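Local coordinates for MATE family efflux transporter (Vibrio cholerae, PDB 6IDP), which probably exports drugs and other toxic compounds across the bacterial membrane, undergoing an H+-dependent conformational change, at residues L322-A336 against I348-L360. Sequence-based numbering, arbitrary orientation.
Sequences LLIALVTYVFATPLA and ILNLHLVIVPISL. With OLC ((2R)-2,3-dihydroxypropyl (9Z)-octadec-9-enoate), chain E; OLC ((2R)-2,3-dihydroxypropyl (9Z)-octadec-9-enoate), chain D; OLC ((2R)-2,3-dihydroxypropyl (9Z)-octadec-9-enoate), chain F; OLC ((2R)-2,3-dihydroxypropyl (9Z)-octadec-9-enoate), chain N.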
loop_
_atom_site.group_PDB
_atom_site.type_symbol
_atom_site.label_atom_id
_atom_site.label_comp_id
_atom_site.label_asym_id
_atom_site.label_seq_id
_atom_site.Cartn_x
_atom_site.Cartn_y
_atom_site.Cartn_z
ATOM N N LEU A 322 9.233 15.788 10.097
ATOM C CA LEU A 322 9.419 16.743 11.189
ATOM C C LEU A 322 8.753 18.072 10.846
ATOM O O LEU A 322 8.060 18.663 11.677
ATOM C CB LEU A 322 10.904 16.960 11.494
ATOM C CG LEU A 322 11.245 18.076 12.492
ATOM C CD1 LEU A 322 10.535 17.871 13.822
ATOM C CD2 LEU A 322 12.748 18.172 12.707
ATOM N N LEU A 323 8.968 18.532 9.618
ATOM C CA LEU A 323 8.346 19.760 9.134
ATOM C C LEU A 323 6.823 19.674 9.146
ATOM O O LEU A 323 6.147 20.589 9.617
ATOM C CB LEU A 323 8.830 20.082 7.723
ATOM C CG LEU A 323 10.300 20.474 7.621
ATOM C CD1 LEU A 323 10.615 20.961 6.215
ATOM C CD2 LEU A 323 10.638 21.532 8.662
ATOM N N ILE A 324 6.296 18.576 8.612
ATOM C CA ILE A 324 4.860 18.334 8.596
ATOM C C ILE A 324 4.285 18.374 10.012
ATOM O O ILE A 324 3.241 18.981 10.250
ATOM C CB ILE A 324 4.533 16.979 7.935
ATOM C CG1 ILE A 324 4.853 17.029 6.442
ATOM C CG2 ILE A 324 3.072 16.607 8.146
ATOM C CD1 ILE A 324 4.578 15.732 5.724
ATOM N N ALA A 325 4.986 17.738 10.946
ATOM C CA ALA A 325 4.578 17.730 12.344
ATOM C C ALA A 325 4.549 19.141 12.926
ATOM O O ALA A 325 3.625 19.500 13.656
ATOM C CB ALA A 325 5.504 16.842 13.158
ATOM N N LEU A 326 5.563 19.938 12.602
ATOM C CA LEU A 326 5.643 21.310 13.091
ATOM C C LEU A 326 4.494 22.163 12.563
ATOM O O LEU A 326 3.833 22.868 13.327
ATOM C CB LEU A 326 6.980 21.939 12.704
ATOM C CG LEU A 326 8.164 21.572 13.599
ATOM C CD1 LEU A 326 9.466 22.089 13.006
ATOM C CD2 LEU A 326 7.953 22.122 15.000
ATOM N N VAL A 327 4.264 22.098 11.256
ATOM C CA VAL A 327 3.171 22.829 10.631
ATOM C C VAL A 327 1.828 22.396 11.227
ATOM O O VAL A 327 0.981 23.232 11.545
ATOM C CB VAL A 327 3.156 22.618 9.103
ATOM C CG1 VAL A 327 1.943 23.286 8.478
ATOM C CG2 VAL A 327 4.440 23.147 8.481
ATOM N N THR A 328 1.654 21.087 11.392
ATOM C CA THR A 328 0.427 20.532 11.954
ATOM C C THR A 328 0.238 20.956 13.409
ATOM O O THR A 328 -0.878 21.240 13.842
ATOM C CB THR A 328 0.418 18.993 11.872
ATOM O OG1 THR A 328 0.632 18.585 10.515
ATOM C CG2 THR A 328 -0.910 18.437 12.362
ATOM N N TYR A 329 1.338 20.996 14.153
ATOM C CA TYR A 329 1.333 21.395 15.558
ATOM C C TYR A 329 0.870 22.838 15.718
ATOM O O TYR A 329 0.050 23.147 16.590
ATOM C CB TYR A 329 2.731 21.221 16.150
ATOM C CG TYR A 329 2.846 21.401 17.650
ATOM C CD1 TYR A 329 2.576 20.352 18.517
ATOM C CD2 TYR A 329 3.267 22.609 18.196
ATOM C CE1 TYR A 329 2.702 20.503 19.890
ATOM C CE2 TYR A 329 3.395 22.772 19.564
ATOM C CZ TYR A 329 3.113 21.715 20.407
ATOM O OH TYR A 329 3.239 21.870 21.769
ATOM N N VAL A 330 1.400 23.716 14.873
ATOM C CA VAL A 330 1.042 25.127 14.925
ATOM C C VAL A 330 -0.436 25.341 14.601
ATOM O O VAL A 330 -1.118 26.114 15.269
ATOM C CB VAL A 330 1.907 25.957 13.955
ATOM C CG1 VAL A 330 1.443 27.403 13.933
ATOM C CG2 VAL A 330 3.372 25.881 14.355
ATOM N N PHE A 331 -0.931 24.632 13.593
ATOM C CA PHE A 331 -2.274 24.877 13.085
ATOM C C PHE A 331 -3.273 23.770 13.428
ATOM O O PHE A 331 -4.288 23.618 12.749
ATOM C CB PHE A 331 -2.223 25.073 11.563
ATOM C CG PHE A 331 -1.409 26.266 11.128
ATOM C CD1 PHE A 331 -1.856 27.557 11.375
ATOM C CD2 PHE A 331 -0.207 26.095 10.453
ATOM C CE1 PHE A 331 -1.110 28.657 10.967
ATOM C CE2 PHE A 331 0.539 27.188 10.042
ATOM C CZ PHE A 331 0.090 28.467 10.298
ATOM N N ALA A 332 -2.995 23.012 14.485
ATOM C CA ALA A 332 -3.820 21.861 14.853
ATOM C C ALA A 332 -5.282 22.221 15.119
ATOM O O ALA A 332 -6.187 21.514 14.670
ATOM C CB ALA A 332 -3.235 21.166 16.070
ATOM N N THR A 333 -5.514 23.309 15.848
ATOM C CA THR A 333 -6.879 23.690 16.201
ATOM C C THR A 333 -7.713 24.058 14.963
ATOM O O THR A 333 -8.774 23.470 14.755
ATOM C CB THR A 333 -6.902 24.853 17.225
ATOM O OG1 THR A 333 -6.247 24.441 18.427
ATOM C CG2 THR A 333 -8.337 25.259 17.551
ATOM N N PRO A 334 -7.246 25.012 14.130
ATOM C CA PRO A 334 -8.085 25.283 12.955
ATOM C C PRO A 334 -8.184 24.099 11.990
ATOM O O PRO A 334 -9.200 23.966 11.310
ATOM C CB PRO A 334 -7.386 26.475 12.287
ATOM C CG PRO A 334 -5.990 26.430 12.782
ATOM C CD PRO A 334 -6.080 25.915 14.181
ATOM N N LEU A 335 -7.159 23.256 11.935
ATOM C CA LEU A 335 -7.215 22.064 11.094
ATOM C C LEU A 335 -8.325 21.121 11.557
ATOM O O LEU A 335 -9.159 20.697 10.757
ATOM C CB LEU A 335 -5.869 21.335 11.085
ATOM C CG LEU A 335 -4.837 21.882 10.094
ATOM C CD1 LEU A 335 -3.466 21.259 10.327
ATOM C CD2 LEU A 335 -5.296 21.651 8.661
ATOM N N ALA A 336 -8.338 20.813 12.850
ATOM C CA ALA A 336 -9.348 19.928 13.424
ATOM C C ALA A 336 -10.760 20.460 13.191
ATOM O O ALA A 336 -11.678 19.696 12.897
ATOM C CB ALA A 336 -9.097 19.733 14.913
ATOM N N ILE A 348 -11.036 16.239 20.412
ATOM C CA ILE A 348 -10.225 15.034 20.546
ATOM C C ILE A 348 -9.246 14.918 19.379
ATOM O O ILE A 348 -8.103 14.491 19.552
ATOM C CB ILE A 348 -11.108 13.770 20.621
ATOM C CG1 ILE A 348 -12.040 13.852 21.833
ATOM C CG2 ILE A 348 -10.248 12.517 20.697
ATOM C CD1 ILE A 348 -12.969 12.656 21.982
ATOM N N LEU A 349 -9.696 15.316 18.194
ATOM C CA LEU A 349 -8.843 15.323 17.012
ATOM C C LEU A 349 -7.714 16.343 17.160
ATOM O O LEU A 349 -6.585 16.092 16.740
ATOM C CB LEU A 349 -9.671 15.616 15.757
ATOM C CG LEU A 349 -8.917 15.737 14.432
ATOM C CD1 LEU A 349 -8.138 14.460 14.115
ATOM C CD2 LEU A 349 -9.883 16.080 13.306
ATOM N N ASN A 350 -8.027 17.489 17.761
ATOM C CA ASN A 350 -7.029 18.516 18.061
ATOM C C ASN A 350 -5.877 17.931 18.878
ATOM O O ASN A 350 -4.708 18.242 18.640
ATOM C CB ASN A 350 -7.680 19.681 18.816
ATOM C CG ASN A 350 -6.820 20.935 18.837
ATOM O OD1 ASN A 350 -5.610 20.888 18.603
ATOM N ND2 ASN A 350 -7.448 22.070 19.130
ATOM N N LEU A 351 -6.217 17.070 19.833
ATOM C CA LEU A 351 -5.217 16.409 20.662
ATOM C C LEU A 351 -4.372 15.435 19.848
ATOM O O LEU A 351 -3.160 15.350 20.029
ATOM C CB LEU A 351 -5.888 15.674 21.821
ATOM C CG LEU A 351 -4.930 15.123 22.876
ATOM C CD1 LEU A 351 -4.131 16.255 23.503
ATOM C CD2 LEU A 351 -5.688 14.351 23.935
ATOM N N HIS A 352 -5.021 14.696 18.954
ATOM C CA HIS A 352 -4.322 13.734 18.113
ATOM C C HIS A 352 -3.267 14.425 17.256
ATOM O O HIS A 352 -2.155 13.925 17.096
ATOM C CB HIS A 352 -5.316 12.983 17.223
ATOM C CG HIS A 352 -4.668 12.102 16.201
ATOM N ND1 HIS A 352 -4.455 10.757 16.406
ATOM C CD2 HIS A 352 -4.188 12.378 14.964
ATOM C CE1 HIS A 352 -3.869 10.240 15.337
ATOM N NE2 HIS A 352 -3.697 11.200 14.452
ATOM N N LEU A 353 -3.622 15.590 16.725
ATOM C CA LEU A 353 -2.780 16.300 15.771
ATOM C C LEU A 353 -1.531 16.935 16.386
ATOM O O LEU A 353 -0.625 17.341 15.657
ATOM C CB LEU A 353 -3.600 17.379 15.060
ATOM C CG LEU A 353 -4.712 16.865 14.147
ATOM C CD1 LEU A 353 -5.407 18.022 13.446
ATOM C CD2 LEU A 353 -4.150 15.873 13.136
ATOM N N VAL A 354 -1.483 17.031 17.714
ATOM C CA VAL A 354 -0.318 17.613 18.381
ATOM C C VAL A 354 0.554 16.549 19.036
ATOM O O VAL A 354 1.665 16.836 19.478
ATOM C CB VAL A 354 -0.721 18.647 19.464
ATOM C CG1 VAL A 354 -1.510 19.790 18.856
ATOM C CG2 VAL A 354 -1.504 17.982 20.583
ATOM N N ILE A 355 0.049 15.323 19.098
ATOM C CA ILE A 355 0.771 14.244 19.761
ATOM C C ILE A 355 1.381 13.252 18.773
ATOM O O ILE A 355 2.576 12.967 18.831
ATOM C CB ILE A 355 -0.146 13.475 20.736
ATOM C CG1 ILE A 355 -0.572 14.380 21.892
ATOM C CG2 ILE A 355 0.556 12.237 21.275
ATOM C CD1 ILE A 355 -1.468 13.696 22.911
ATOM N N VAL A 356 0.557 12.735 17.868
ATOM C CA VAL A 356 0.975 11.651 16.976
ATOM C C VAL A 356 1.895 12.039 15.793
ATOM O O VAL A 356 2.851 11.314 15.517
ATOM C CB VAL A 356 -0.264 10.917 16.415
ATOM C CG1 VAL A 356 0.151 9.759 15.524
ATOM C CG2 VAL A 356 -1.134 10.412 17.556
ATOM N N PRO A 357 1.617 13.163 15.092
ATOM C CA PRO A 357 2.405 13.459 13.882
ATOM C C PRO A 357 3.925 13.499 14.062
ATOM O O PRO A 357 4.649 13.189 13.114
ATOM C CB PRO A 357 1.895 14.843 13.473
ATOM C CG PRO A 357 0.499 14.871 13.953
ATOM C CD PRO A 357 0.528 14.144 15.268
ATOM N N ILE A 358 4.401 13.869 15.245
ATOM C CA ILE A 358 5.837 13.964 15.481
ATOM C C ILE A 358 6.489 12.577 15.463
ATOM O O ILE A 358 7.705 12.450 15.358
ATOM C CB ILE A 358 6.133 14.678 16.826
ATOM C CG1 ILE A 358 7.622 15.024 16.956
ATOM C CG2 ILE A 358 5.662 13.837 17.995
ATOM C CD1 ILE A 358 8.156 15.873 15.823
ATOM N N SER A 359 5.667 11.537 15.539
ATOM C CA SER A 359 6.167 10.167 15.541
ATOM C C SER A 359 6.140 9.540 14.149
ATOM O O SER A 359 6.601 8.415 13.967
ATOM C CB SER A 359 5.350 9.299 16.503
ATOM O OG SER A 359 4.076 9.004 15.955
ATOM N N LEU A 360 5.600 10.265 13.173
ATOM C CA LEU A 360 5.408 9.707 11.836
ATOM C C LEU A 360 6.726 9.592 11.060
ATOM O O LEU A 360 6.818 8.842 10.090
ATOM C CB LEU A 360 4.395 10.542 11.045
ATOM C CG LEU A 360 2.966 10.550 11.610
ATOM C CD1 LEU A 360 1.994 11.266 10.675
ATOM C CD2 LEU A 360 2.476 9.135 11.919
HETATM C C8 OLC E . -4.667 24.799 21.517
HETATM C C7 OLC E . -3.199 24.841 21.157
HETATM C C6 OLC E . -2.412 23.866 22.006
HETATM C C5 OLC E . -0.967 23.875 21.558
HETATM C C4 OLC E . -0.439 22.459 21.447
HETATM C C3 OLC E . -0.441 21.793 22.808
HETATM C C2 OLC E . 0.446 20.567 22.761
HETATM C C1 OLC E . 0.718 20.074 24.165
HETATM C C18 OLC D . 6.461 19.755 17.800
HETATM C C10 OLC D . 2.536 15.540 24.905
HETATM C C9 OLC D . 2.864 15.987 26.134
HETATM C C17 OLC D . 5.686 18.564 18.316
HETATM C C11 OLC D . 3.482 14.631 24.147
HETATM C C16 OLC D . 6.031 18.309 19.768
HETATM C C12 OLC D . 4.630 15.438 23.579
HETATM C C15 OLC D . 4.906 17.519 20.399
HETATM C C13 OLC D . 4.221 16.053 22.256
HETATM C C14 OLC D . 5.360 16.874 21.691
HETATM C C18 OLC F . 10.311 13.229 12.340
HETATM C C10 OLC F . 15.691 15.558 11.688
HETATM C C9 OLC F . 16.526 15.336 10.649
HETATM C C17 OLC F . 10.616 13.743 13.730
HETATM C C11 OLC F . 15.709 14.673 12.918
HETATM C C8 OLC F . 17.517 14.192 10.671
HETATM C C16 OLC F . 11.604 12.819 14.403
HETATM C C12 OLC F . 14.784 15.246 13.975
HETATM C C15 OLC F . 12.017 13.406 15.734
HETATM C C13 OLC F . 14.195 14.123 14.803
HETATM C C14 OLC F . 12.927 14.591 15.487
HETATM C C18 OLC N . -0.386 17.517 5.674
HETATM C C17 OLC N . 0.777 16.745 5.093
HETATM C C16 OLC N . 0.729 16.824 3.583
HETATM C C12 OLC N . 2.915 15.595 -0.651
HETATM C C15 OLC N . 1.896 16.064 2.990
HETATM C C13 OLC N . 3.054 15.581 0.857
HETATM C C14 OLC N . 1.741 15.997 1.485
HETATM O O HOH W 1 2.113 17.724 15.362
HETATM O O HOH W 2 -3.944 22.953 18.921
#
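Helix 322-330 and helix 348-355 pack antiparallel, their segment axes 147° apart and 8.5 Å at closest approach, while the helix is interrupted at F331, which is also the N-cap residue of helix 332-336, packed against the N-terminal part of 348-355. Small residues let the backbones close in, A325 facing P357 and A332 and A336 facing L353 and N350. L353 is a knob in the hole formed by T328, A332, L335 and A336; its CD1 lies 3.8 Å from A332 O, and the T328 side chain crosses that of L353 at about a right angle, its CG2 touching L353 O and CB. That methyl stands anti to the backbone N, which turns OG1 back onto its own helix, 2.7 Å from I324 O. Near the F331 break, N350 ND2 donates to T333 OG1 (2.7 Å, N-H...O 153°), and a water donating to N350 OD1 also meets T333 OG1. Extension of N350 away from its backbone N (chi1 -165°) carries the amide across to that hydroxyl. A second water gives hydrogen bonds to A325 O and L353 O, bridging the two backbones. The Y329 ring meets V354 O in plane at its edge, CD1 being 3.8 Å from that oxygen, while a monoolein chain lies over one face. L322 and I358 run side by side, with CD1 to CD1 at 3.7 Å. This helical hairpin, within the second MatE family region, is lipid-lined: monoolein tails touch Y329, V354, L322 and I358, whereas T328 and H352 pack on helix 263-279, and L351 and I358 on helix 379-435.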